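Local coordinates for protein alcohol dehydrogenase (Thermus sp., PDB 4CPD) that probably catalyses the reversible, NAD(+)-dependent oxidation of alcohols to carbonyl compounds with the help of a bound zinc ion, at residues A35-S40 against L339-V344; S171-G176 against L197-I202; V180-I185 against E207-L212. All blocks are in the same frame, centred on the assembly; numbering follows the deposited sequence.

Contact 1 of 3, residues A35-S40 against L339-V344; sequences AGICGS and LKVLLV. With ZN (zinc ion), chain E; NAD (nicotinamide-adenine-dinucleotide), chain G.
Lys340 runs along the end of strand 28-37 and delivers its ammonium group to the carbonyl of Ile37. Its CB and CG lead off with CG opposite the backbone nitrogen (chi1 -176°), and a bend at chi2 (66°) turns the chain toward Ile37. CD passes Ile37 O at 3.8 Å, CE stays alongside it, and NZ donates to Ile37 O at 3.2 Å from above the carbonyl plane. NZ also gives a hydrogen bond to a water that donates to NAD O1N, and it forms a salt bridge with Glu60. Behind it the antiparallel strands pair through Ala35 N to Leu343 O (3.1 Å) and Leu343 N to Ala35 O (2.7 Å). Ile37 CD1 lies 3.8 Å from both Val341 CG1 and Leu343 CD1. One residue on, Cys38 SG binds zinc at 2.2 Å, together with His59 and Asp152, and accepts a capping bond from Ser40 N. Replacing Lys340 with a leucine would probably leave Glu60 without its mate and break the water link to NAD. The chemistry thus places a buried cation between a carboxylate, a strand-end carbonyl and the cofactor phosphate, the last through a water, beside what is, as in relatives, probably the catalytic zinc.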
loop_
_atom_site.group_PDB
_atom_site.type_symbol
_atom_site.label_atom_id
_atom_site.label_comp_id
_atom_site.label_asym_id
_atom_site.label_seq_id
_atom_site.Cartn_x
_atom_site.Cartn_y
_atom_site.Cartn_z
ATOM N N ALA A 35 31.998 11.844 -2.648
ATOM C CA ALA A 35 30.899 12.147 -1.751
ATOM C C ALA A 35 29.895 12.968 -2.500
ATOM O O ALA A 35 30.246 13.892 -3.184
ATOM C CB ALA A 35 31.385 12.870 -0.516
ATOM N N GLY A 36 28.631 12.612 -2.383
ATOM C CA GLY A 36 27.608 13.288 -3.142
ATOM C C GLY A 36 26.954 14.384 -2.330
ATOM O O GLY A 36 27.028 14.402 -1.081
ATOM N N ILE A 37 26.306 15.283 -3.072
ATOM C CA ILE A 37 25.294 16.194 -2.546
ATOM C C ILE A 37 23.921 15.758 -3.049
ATOM O O ILE A 37 23.691 15.688 -4.262
ATOM C CB ILE A 37 25.533 17.615 -3.010
ATOM C CG1 ILE A 37 26.908 18.079 -2.523
ATOM C CG2 ILE A 37 24.442 18.524 -2.471
ATOM C CD1 ILE A 37 27.396 19.326 -3.227
ATOM N N CYS A 38 23.031 15.482 -2.090
ATOM C CA CYS A 38 21.705 14.889 -2.344
ATOM C C CYS A 38 20.625 15.964 -2.197
ATOM O O CYS A 38 20.810 16.980 -1.522
ATOM C CB CYS A 38 21.478 13.730 -1.356
ATOM S SG CYS A 38 19.893 12.907 -1.440
ATOM N N GLY A 39 19.494 15.745 -2.841
ATOM C CA GLY A 39 18.331 16.599 -2.630
ATOM C C GLY A 39 17.976 16.736 -1.151
ATOM O O GLY A 39 17.580 17.816 -0.718
ATOM N N SER A 40 18.121 15.643 -0.386
ATOM C CA SER A 40 17.888 15.657 1.053
ATOM C C SER A 40 18.785 16.674 1.766
ATOM O O SER A 40 18.399 17.231 2.796
ATOM C CB SER A 40 18.125 14.275 1.672
ATOM O OG SER A 40 17.299 13.286 1.078
ATOM N N LEU A 339 22.777 19.300 -12.006
ATOM C CA LEU A 339 21.843 18.194 -11.914
ATOM C C LEU A 339 22.226 17.237 -10.770
ATOM O O LEU A 339 21.390 16.838 -9.955
ATOM C CB LEU A 339 21.836 17.430 -13.228
ATOM C CG LEU A 339 20.818 16.291 -13.349
ATOM C CD1 LEU A 339 19.394 16.808 -13.142
ATOM C CD2 LEU A 339 20.944 15.600 -14.704
ATOM N N LYS A 340 23.494 16.857 -10.744
ATOM C CA LYS A 340 24.039 16.076 -9.665
ATOM C C LYS A 340 25.489 16.438 -9.471
ATOM O O LYS A 340 26.265 16.446 -10.432
ATOM C CB LYS A 340 23.927 14.586 -9.962
ATOM C CG LYS A 340 24.406 13.673 -8.829
ATOM C CD LYS A 340 23.526 13.779 -7.575
ATOM C CE LYS A 340 23.956 12.793 -6.507
ATOM N NZ LYS A 340 23.000 12.752 -5.382
ATOM N N VAL A 341 25.836 16.726 -8.218
ATOM C CA VAL A 341 27.190 17.098 -7.845
ATOM C C VAL A 341 27.869 15.988 -7.069
ATOM O O VAL A 341 27.330 15.470 -6.081
ATOM C CB VAL A 341 27.219 18.364 -6.972
ATOM C CG1 VAL A 341 28.663 18.795 -6.728
ATOM C CG2 VAL A 341 26.467 19.495 -7.644
ATOM N N LEU A 342 29.064 15.645 -7.511
ATOM C CA LEU A 342 29.891 14.680 -6.816
ATOM C C LEU A 342 31.166 15.384 -6.374
ATOM O O LEU A 342 31.754 16.103 -7.147
ATOM C CB LEU A 342 30.203 13.524 -7.760
ATOM C CG LEU A 342 29.593 12.192 -7.423
ATOM C CD1 LEU A 342 28.120 12.290 -7.154
ATOM C CD2 LEU A 342 29.862 11.192 -8.542
ATOM N N LEU A 343 31.560 15.199 -5.122
ATOM C CA LEU A 343 32.739 15.860 -4.558
ATOM C C LEU A 343 33.947 14.908 -4.576
ATOM O O LEU A 343 33.894 13.806 -4.032
ATOM C CB LEU A 343 32.462 16.309 -3.126
ATOM C CG LEU A 343 31.799 17.677 -2.864
ATOM C CD1 LEU A 343 30.946 18.175 -4.013
ATOM C CD2 LEU A 343 30.996 17.624 -1.561
ATOM N N VAL A 344 35.038 15.344 -5.196
ATOM C CA VAL A 344 36.257 14.564 -5.219
ATOM C C VAL A 344 37.063 14.897 -3.978
ATOM O O VAL A 344 37.418 16.048 -3.769
ATOM C CB VAL A 344 37.123 14.868 -6.442
ATOM C CG1 VAL A 344 38.302 13.896 -6.471
ATOM C CG2 VAL A 344 36.298 14.773 -7.719
HETATM ZN ZN ZN E . 20.197 11.211 -0.004
HETATM P PA NAD G . 15.692 17.489 -6.354
HETATM O O1A NAD G . 17.094 17.702 -6.930
HETATM O O2A NAD G . 15.044 18.601 -5.535
HETATM O O5B NAD G . 14.617 17.019 -7.469
HETATM C C5B NAD G . 13.252 17.428 -7.391
HETATM C C4B NAD G . 12.662 17.542 -8.794
HETATM O O4B NAD G . 11.234 17.640 -8.716
HETATM C C3B NAD G . 13.179 18.793 -9.514
HETATM O O3B NAD G . 13.540 18.545 -10.882
HETATM C C2B NAD G . 12.007 19.732 -9.481
HETATM O O2B NAD G . 12.009 20.628 -10.596
HETATM C C1B NAD G . 10.848 18.755 -9.516
HETATM N N9A NAD G . 9.641 19.391 -8.987
HETATM C C8A NAD G . 9.590 20.168 -7.886
HETATM N N7A NAD G . 8.317 20.592 -7.703
HETATM C C5A NAD G . 7.550 20.077 -8.692
HETATM C C6A NAD G . 6.126 20.121 -9.077
HETATM N N6A NAD G . 5.276 20.833 -8.320
HETATM N N1A NAD G . 5.709 19.450 -10.184
HETATM C C2A NAD G . 6.570 18.737 -10.936
HETATM N N3A NAD G . 7.888 18.654 -10.638
HETATM C C4A NAD G . 8.428 19.285 -9.551
HETATM O O3 NAD G . 15.700 16.191 -5.381
HETATM P PN NAD G . 16.219 14.686 -5.688
HETATM O O1N NAD G . 17.694 14.709 -5.335
HETATM O O2N NAD G . 15.671 14.157 -7.018
HETATM O O5D NAD G . 15.396 13.866 -4.563
HETATM C C5D NAD G . 14.021 13.550 -4.859
HETATM C C4D NAD G . 13.077 13.544 -3.659
HETATM O O4D NAD G . 13.163 12.258 -3.030
HETATM C C3D NAD G . 13.406 14.584 -2.586
HETATM O O3D NAD G . 12.176 15.009 -1.974
HETATM C C2D NAD G . 14.317 13.822 -1.621
HETATM O O2D NAD G . 14.409 14.362 -0.278
HETATM C C1D NAD G . 13.664 12.439 -1.687
HETATM N N1N NAD G . 14.543 11.332 -1.276
HETATM C C2N NAD G . 13.942 10.403 -0.528
HETATM C C3N NAD G . 14.621 9.290 -0.054
HETATM C C7N NAD G . 13.814 8.319 0.760
HETATM O O7N NAD G . 14.336 7.610 1.606
HETATM N N7N NAD G . 12.494 8.247 0.501
HETATM C C4N NAD G . 15.979 9.131 -0.377
HETATM C C5N NAD G . 16.601 10.109 -1.162
HETATM C C6N NAD G . 15.857 11.215 -1.605
HETATM O O HOH W 1 23.840 17.220 -6.144
HETATM O O HOH W 2 20.082 13.594 -5.337
HETATM O O HOH W 3 18.180 10.533 1.263
#

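Contact 2 of 3, residues S171-G176 against L197-I202; sequences SVAVIG and LAIDRI. With NAD (nicotinamide-adenine-dinucleotide), chain G.
Val174 N donates to Leu197 O (2.7 Å), one rung of a parallel ladder that Leu197 N opens on Val172 O and that Ile199 N to Val174 O and Gly176 N to Ile199 O (2.8 Å) continue. The short strand axes diverge by only 16°. Weaker CA-H...O contacts add to this ladder, with Ala173 CA facing Leu197 O and Ala198 CA facing Val174 O. At its end Gly176 adopts backbone angles at which a CB would press on the preceding carbonyl oxygen, so the turn calls for glycine.

Apolar contacts gather on the face that carries Ala173, Ile175, Leu197 and Ile199. Ala173 CB lies 4.4 Å from Leu197 CB and 4.3 Å from Ile199 CD1, while Ile175 CG1 approaches Ile199 CB. Helices 224-231 and 247-256 cover this face, Val228 packing on Leu197 and Ile199, and Met256 on Ala173 and Ile175.

Contacts with NAD take over where the strands end. The Asp200 carboxylate takes both hydroxyls of the adenosine ribose: OD1 accepts from NAD O2B at 3.1 Å and OD2 from NAD O3B at 3.0 Å. Its CG lies opposite the backbone nitrogen (chi1 -155°), which brings OD2 to within 3.7 Å of Gly176 C, and Ala177 N donates to OD2 as well. Arg201 lays one face of its guanidinium over adenine N7A, with CZ 3.6 Å from that nitrogen.

A carboxylate that takes both ribose hydroxyls, one on each oxygen, would probably repel a phosphate on O2B, which is consistent with the use of NADH rather than NADPH.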
loop_
_atom_site.group_PDB
_atom_site.type_symbol
_atom_site.label_atom_id
_atom_site.label_comp_id
_atom_site.label_asym_id
_atom_site.label_seq_id
_atom_site.Cartn_x
_atom_site.Cartn_y
_atom_site.Cartn_z
ATOM N N SER A 171 2.902 -0.006 -17.374
ATOM C CA SER A 171 3.207 1.375 -17.682
ATOM C C SER A 171 3.440 2.129 -16.364
ATOM O O SER A 171 2.823 1.820 -15.362
ATOM C CB SER A 171 2.057 1.994 -18.463
ATOM O OG SER A 171 0.906 2.115 -17.643
ATOM N N VAL A 172 4.308 3.128 -16.385
ATOM C CA VAL A 172 4.746 3.779 -15.178
ATOM C C VAL A 172 4.771 5.278 -15.359
ATOM O O VAL A 172 5.308 5.759 -16.347
ATOM C CB VAL A 172 6.177 3.357 -14.851
ATOM C CG1 VAL A 172 6.596 3.864 -13.486
ATOM C CG2 VAL A 172 6.306 1.857 -14.895
ATOM N N ALA A 173 4.246 6.026 -14.396
ATOM C CA ALA A 173 4.461 7.465 -14.396
ATOM C C ALA A 173 5.398 7.848 -13.267
ATOM O O ALA A 173 5.232 7.371 -12.159
ATOM C CB ALA A 173 3.144 8.195 -14.250
ATOM N N VAL A 174 6.372 8.710 -13.543
ATOM C CA VAL A 174 7.316 9.170 -12.519
ATOM C C VAL A 174 7.152 10.659 -12.389
ATOM O O VAL A 174 7.296 11.380 -13.362
ATOM C CB VAL A 174 8.770 8.891 -12.909
ATOM C CG1 VAL A 174 9.723 9.358 -11.830
ATOM C CG2 VAL A 174 8.959 7.415 -13.203
ATOM N N ILE A 175 6.856 11.122 -11.184
ATOM C CA ILE A 175 6.615 12.539 -10.949
ATOM C C ILE A 175 7.850 13.090 -10.262
ATOM O O ILE A 175 8.159 12.727 -9.118
ATOM C CB ILE A 175 5.344 12.768 -10.095
ATOM C CG1 ILE A 175 4.095 12.360 -10.886
ATOM C CG2 ILE A 175 5.202 14.217 -9.684
ATOM C CD1 ILE A 175 2.867 12.144 -10.024
ATOM N N GLY A 176 8.553 13.963 -10.979
ATOM C CA GLY A 176 9.847 14.458 -10.540
ATOM C C GLY A 176 10.941 13.854 -11.394
ATOM O O GLY A 176 11.201 12.656 -11.338
ATOM N N LEU A 197 6.394 7.594 -18.272
ATOM C CA LEU A 197 6.052 9.013 -18.415
ATOM C C LEU A 197 6.716 9.834 -17.328
ATOM O O LEU A 197 6.645 9.486 -16.151
ATOM C CB LEU A 197 4.545 9.185 -18.307
ATOM C CG LEU A 197 3.811 8.281 -19.284
ATOM C CD1 LEU A 197 2.641 7.582 -18.629
ATOM C CD2 LEU A 197 3.364 9.077 -20.486
ATOM N N ALA A 198 7.341 10.934 -17.711
ATOM C CA ALA A 198 8.060 11.755 -16.758
ATOM C C ALA A 198 7.384 13.085 -16.687
ATOM O O ALA A 198 7.190 13.728 -17.695
ATOM C CB ALA A 198 9.524 11.908 -17.151
ATOM N N ILE A 199 7.008 13.476 -15.481
ATOM C CA ILE A 199 6.352 14.728 -15.236
ATOM C C ILE A 199 7.305 15.566 -14.410
ATOM O O ILE A 199 7.765 15.127 -13.352
ATOM C CB ILE A 199 5.041 14.527 -14.461
ATOM C CG1 ILE A 199 4.006 13.809 -15.328
ATOM C CG2 ILE A 199 4.462 15.862 -14.005
ATOM C CD1 ILE A 199 4.041 12.306 -15.230
ATOM N N ASP A 200 7.611 16.759 -14.913
ATOM C CA ASP A 200 8.394 17.762 -14.190
ATOM C C ASP A 200 8.032 19.137 -14.761
ATOM O O ASP A 200 7.073 19.262 -15.538
ATOM C CB ASP A 200 9.882 17.478 -14.328
ATOM C CG ASP A 200 10.684 18.054 -13.197
ATOM O OD1 ASP A 200 10.593 19.272 -12.957
ATOM O OD2 ASP A 200 11.412 17.291 -12.538
ATOM N N ARG A 201 8.778 20.162 -14.365
ATOM C CA ARG A 201 8.562 21.511 -14.867
ATOM C C ARG A 201 9.870 22.229 -15.261
ATOM O O ARG A 201 9.930 23.461 -15.263
ATOM C CB ARG A 201 7.811 22.318 -13.807
ATOM C CG ARG A 201 8.635 22.585 -12.557
ATOM C CD ARG A 201 7.815 23.240 -11.465
ATOM N NE ARG A 201 8.655 23.539 -10.306
ATOM C CZ ARG A 201 8.196 23.860 -9.099
ATOM N NH1 ARG A 201 6.888 23.928 -8.863
ATOM N NH2 ARG A 201 9.051 24.106 -8.118
ATOM N N ILE A 202 10.909 21.468 -15.597
ATOM C CA ILE A 202 12.219 22.035 -15.987
ATOM C C ILE A 202 12.747 21.354 -17.256
ATOM O O ILE A 202 13.119 20.177 -17.219
ATOM C CB ILE A 202 13.265 21.899 -14.860
ATOM C CG1 ILE A 202 12.825 22.716 -13.644
ATOM C CG2 ILE A 202 14.643 22.359 -15.334
ATOM C CD1 ILE A 202 13.759 22.623 -12.456
HETATM P PA NAD G . 15.692 17.489 -6.354
HETATM O O1A NAD G . 17.094 17.702 -6.930
HETATM O O2A NAD G . 15.044 18.601 -5.535
HETATM O O5B NAD G . 14.617 17.019 -7.469
HETATM C C5B NAD G . 13.252 17.428 -7.391
HETATM C C4B NAD G . 12.662 17.542 -8.794
HETATM O O4B NAD G . 11.234 17.640 -8.716
HETATM C C3B NAD G . 13.179 18.793 -9.514
HETATM O O3B NAD G . 13.540 18.545 -10.882
HETATM C C2B NAD G . 12.007 19.732 -9.481
HETATM O O2B NAD G . 12.009 20.628 -10.596
HETATM C C1B NAD G . 10.848 18.755 -9.516
HETATM N N9A NAD G . 9.641 19.391 -8.987
HETATM C C8A NAD G . 9.590 20.168 -7.886
HETATM N N7A NAD G . 8.317 20.592 -7.703
HETATM C C5A NAD G . 7.550 20.077 -8.692
HETATM C C6A NAD G . 6.126 20.121 -9.077
HETATM N N6A NAD G . 5.276 20.833 -8.320
HETATM N N1A NAD G . 5.709 19.450 -10.184
HETATM C C2A NAD G . 6.570 18.737 -10.936
HETATM N N3A NAD G . 7.888 18.654 -10.638
HETATM C C4A NAD G . 8.428 19.285 -9.551
HETATM O O3 NAD G . 15.700 16.191 -5.381
HETATM P PN NAD G . 16.219 14.686 -5.688
HETATM O O1N NAD G . 17.694 14.709 -5.335
HETATM O O2N NAD G . 15.671 14.157 -7.018
HETATM O O5D NAD G . 15.396 13.866 -4.563
HETATM C C5D NAD G . 14.021 13.550 -4.859
HETATM C C4D NAD G . 13.077 13.544 -3.659
HETATM O O4D NAD G . 13.163 12.258 -3.030
HETATM C C3D NAD G . 13.406 14.584 -2.586
HETATM O O3D NAD G . 12.176 15.009 -1.974
HETATM C C2D NAD G . 14.317 13.822 -1.621
HETATM O O2D NAD G . 14.409 14.362 -0.278
HETATM C C1D NAD G . 13.664 12.439 -1.687
HETATM N N1N NAD G . 14.543 11.332 -1.276
HETATM C C2N NAD G . 13.942 10.403 -0.528
HETATM C C3N NAD G . 14.621 9.290 -0.054
HETATM C C7N NAD G . 13.814 8.319 0.760
HETATM O O7N NAD G . 14.336 7.610 1.606
HETATM N N7N NAD G . 12.494 8.247 0.501
HETATM C C4N NAD G . 15.979 9.131 -0.377
HETATM C C5N NAD G . 16.601 10.109 -1.162
HETATM C C6N NAD G . 15.857 11.215 -1.605
#

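Contact 3 of 3, residues V180-I185 against E207-L212; sequences VGLMAI and ERAASL. With NAD (nicotinamide-adenine-dinucleotide), chain G.
Leu182 and Leu212 meet nearly at right angles, and so do Ile185 and Leu212; these crossings carry much of the contact between helix 179-190 and helix 203-212. The short helix axes run almost parallel, 16° apart and 9.7 Å at closest approach, and no hydrogen bond passes between the two segments.

Leu212 points at the other helix and works with two different parts. Its CD1 meets Leu182 CD2 at 3.8 Å and lies as close to the Leu182 carbonyl oxygen, whereas its CB rests against Ile185 CG2 at 3.7 Å. Leu182 swings CG away from its carbonyl carbon (chi1 -65°), and CD2 then reaches across to the facing helix, where it touches Leu212 and lies at an equal 4.2 Å from the CB atoms of Ala209 and Arg208. The rest of the Arg208 chain leads away from the interface.

Ile185 divides its two branches between neighbours one helical turn apart. CG2 takes the Leu212 side, while CD1, carried on CG1, comes to 3.7 Å from Ala209 CB. The small methyl of Ala209 lets the isoleucine tip come close to that helix.

At the N-terminal end of helix 179-190, Val180 N donates to NAD O2N at 3.2 Å and 173°, and Val180 CG2 lies beside NAD O5D. Gly181, in the first turn of this helix, is the last glycine of what fits a Rossmann-type GxGxxG pattern starting at Gly176. Two neighbouring helices side by side on one face of a parallel sheet, the first opening at the dinucleotide pyrophosphate, form the layered arrangement of a Rossmann fold.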
loop_
_atom_site.group_PDB
_atom_site.type_symbol
_atom_site.label_atom_id
_atom_site.label_comp_id
_atom_site.label_asym_id
_atom_site.label_seq_id
_atom_site.Cartn_x
_atom_site.Cartn_y
_atom_site.Cartn_z
ATOM N N VAL A 180 16.528 11.366 -8.426
ATOM C CA VAL A 180 15.805 10.155 -8.008
ATOM C C VAL A 180 14.873 9.711 -9.105
ATOM O O VAL A 180 14.884 8.550 -9.466
ATOM C CB VAL A 180 15.039 10.375 -6.696
ATOM C CG1 VAL A 180 14.106 9.209 -6.397
ATOM C CG2 VAL A 180 16.035 10.572 -5.541
ATOM N N GLY A 181 14.108 10.656 -9.645
ATOM C CA GLY A 181 13.231 10.376 -10.772
ATOM C C GLY A 181 13.947 9.781 -11.972
ATOM O O GLY A 181 13.429 8.881 -12.655
ATOM N N LEU A 182 15.147 10.290 -12.224
ATOM C CA LEU A 182 15.942 9.827 -13.354
ATOM C C LEU A 182 16.437 8.420 -13.113
ATOM O O LEU A 182 16.480 7.635 -14.049
ATOM C CB LEU A 182 17.098 10.778 -13.640
ATOM C CG LEU A 182 16.612 12.170 -14.094
ATOM C CD1 LEU A 182 17.757 13.182 -14.040
ATOM C CD2 LEU A 182 16.009 12.133 -15.489
ATOM N N MET A 183 16.786 8.083 -11.872
ATOM C CA MET A 183 17.122 6.688 -11.550
ATOM C C MET A 183 15.895 5.790 -11.825
ATOM O O MET A 183 15.997 4.695 -12.421
ATOM C CB MET A 183 17.532 6.519 -10.098
ATOM C CG MET A 183 18.725 7.337 -9.642
ATOM S SD MET A 183 20.323 6.837 -10.312
ATOM C CE MET A 183 20.497 8.100 -11.571
ATOM N N ALA A 184 14.734 6.262 -11.395
ATOM C CA ALA A 184 13.519 5.495 -11.545
ATOM C C ALA A 184 13.243 5.217 -13.004
ATOM O O ALA A 184 12.925 4.081 -13.383
ATOM C CB ALA A 184 12.339 6.236 -10.926
ATOM N N ILE A 185 13.355 6.254 -13.828
ATOM C CA ILE A 185 13.145 6.084 -15.262
ATOM C C ILE A 185 14.039 4.991 -15.847
ATOM O O ILE A 185 13.561 4.055 -16.473
ATOM C CB ILE A 185 13.367 7.385 -16.015
ATOM C CG1 ILE A 185 12.247 8.347 -15.692
ATOM C CG2 ILE A 185 13.351 7.141 -17.503
ATOM C CD1 ILE A 185 12.574 9.785 -16.044
ATOM N N GLU A 207 14.346 16.904 -20.822
ATOM C CA GLU A 207 15.185 16.470 -21.941
ATOM C C GLU A 207 15.975 15.240 -21.544
ATOM O O GLU A 207 16.107 14.290 -22.297
ATOM C CB GLU A 207 16.150 17.595 -22.376
ATOM C CG GLU A 207 15.563 18.580 -23.387
ATOM N N ARG A 208 16.503 15.276 -20.337
ATOM C CA ARG A 208 17.248 14.159 -19.787
ATOM C C ARG A 208 16.343 12.933 -19.625
ATOM O O ARG A 208 16.726 11.801 -19.945
ATOM C CB ARG A 208 17.849 14.556 -18.435
ATOM C CG ARG A 208 19.246 14.020 -18.209
ATOM C CD ARG A 208 20.294 14.860 -18.944
ATOM N NE ARG A 208 21.631 14.558 -18.451
ATOM C CZ ARG A 208 22.232 13.376 -18.578
ATOM N NH1 ARG A 208 21.626 12.363 -19.193
ATOM N NH2 ARG A 208 23.448 13.203 -18.080
ATOM N N ALA A 209 15.143 13.169 -19.112
ATOM C CA ALA A 209 14.184 12.101 -18.943
ATOM C C ALA A 209 13.895 11.446 -20.283
ATOM O O ALA A 209 13.850 10.214 -20.410
ATOM C CB ALA A 209 12.901 12.637 -18.324
ATOM N N ALA A 210 13.721 12.276 -21.297
ATOM C CA ALA A 210 13.455 11.759 -22.641
ATOM C C ALA A 210 14.617 10.924 -23.169
ATOM O O ALA A 210 14.412 9.881 -23.759
ATOM C CB ALA A 210 13.139 12.895 -23.591
ATOM N N SER A 211 15.846 11.351 -22.935
ATOM C CA SER A 211 16.973 10.568 -23.433
ATOM C C SER A 211 17.011 9.167 -22.831
ATOM O O SER A 211 17.527 8.249 -23.456
ATOM C CB SER A 211 18.297 11.291 -23.181
ATOM O OG SER A 211 18.307 11.900 -21.904
ATOM N N LEU A 212 16.464 9.022 -21.616
ATOM C CA LEU A 212 16.456 7.740 -20.876
ATOM C C LEU A 212 15.306 6.826 -21.301
ATOM O O LEU A 212 15.274 5.637 -20.965
ATOM C CB LEU A 212 16.398 7.988 -19.375
ATOM C CG LEU A 212 17.678 8.580 -18.778
ATOM C CD1 LEU A 212 17.399 9.175 -17.405
ATOM C CD2 LEU A 212 18.772 7.525 -18.690
HETATM P PA NAD G . 15.692 17.489 -6.354
HETATM O O1A NAD G . 17.094 17.702 -6.930
HETATM O O2A NAD G . 15.044 18.601 -5.535
HETATM O O5B NAD G . 14.617 17.019 -7.469
HETATM C C5B NAD G . 13.252 17.428 -7.391
HETATM C C4B NAD G . 12.662 17.542 -8.794
HETATM O O4B NAD G . 11.234 17.640 -8.716
HETATM C C3B NAD G . 13.179 18.793 -9.514
HETATM O O3B NAD G . 13.540 18.545 -10.882
HETATM C C2B NAD G . 12.007 19.732 -9.481
HETATM O O2B NAD G . 12.009 20.628 -10.596
HETATM C C1B NAD G . 10.848 18.755 -9.516
HETATM N N9A NAD G . 9.641 19.391 -8.987
HETATM C C8A NAD G . 9.590 20.168 -7.886
HETATM N N7A NAD G . 8.317 20.592 -7.703
HETATM C C5A NAD G . 7.550 20.077 -8.692
HETATM C C6A NAD G . 6.126 20.121 -9.077
HETATM N N6A NAD G . 5.276 20.833 -8.320
HETATM N N1A NAD G . 5.709 19.450 -10.184
HETATM C C2A NAD G . 6.570 18.737 -10.936
HETATM N N3A NAD G . 7.888 18.654 -10.638
HETATM C C4A NAD G . 8.428 19.285 -9.551
HETATM O O3 NAD G . 15.700 16.191 -5.381
HETATM P PN NAD G . 16.219 14.686 -5.688
HETATM O O1N NAD G . 17.694 14.709 -5.335
HETATM O O2N NAD G . 15.671 14.157 -7.018
HETATM O O5D NAD G . 15.396 13.866 -4.563
HETATM C C5D NAD G . 14.021 13.550 -4.859
HETATM C C4D NAD G . 13.077 13.544 -3.659
HETATM O O4D NAD G . 13.163 12.258 -3.030
HETATM C C3D NAD G . 13.406 14.584 -2.586
HETATM O O3D NAD G . 12.176 15.009 -1.974
HETATM C C2D NAD G . 14.317 13.822 -1.621
HETATM O O2D NAD G . 14.409 14.362 -0.278
HETATM C C1D NAD G . 13.664 12.439 -1.687
HETATM N N1N NAD G . 14.543 11.332 -1.276
HETATM C C2N NAD G . 13.942 10.403 -0.528
HETATM C C3N NAD G . 14.621 9.290 -0.054
HETATM C C7N NAD G . 13.814 8.319 0.760
HETATM O O7N NAD G . 14.336 7.610 1.606
HETATM N N7N NAD G . 12.494 8.247 0.501
HETATM C C4N NAD G . 15.979 9.131 -0.377
HETATM C C5N NAD G . 16.601 10.109 -1.162
HETATM C C6N NAD G . 15.857 11.215 -1.605
#

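In the fold
All three contacts touch one NAD molecule. Contacts 2 and 3 belong to the Rossmann domain, their centres about 8 Å apart: the helices of contact 3 lie on the strands of contact 2, Ala198 CB meeting Ala209 CB at 3.6 Å and Val174 CG1 meeting Gly181 CA at 3.8 Å. Contact 1 lies in the other sheet, its centre about 22 Å from that of contact 2 and about 17 Å from that of contact 3. It still touches the latter, Leu339 CD2 packing 3.9 Å from Arg208 NE. Along the cofactor, contact 2 holds the adenosine end, contact 3 a pyrophosphate oxygen, and contact 1 approaches the nicotinamide side beside the zinc through weak bonds.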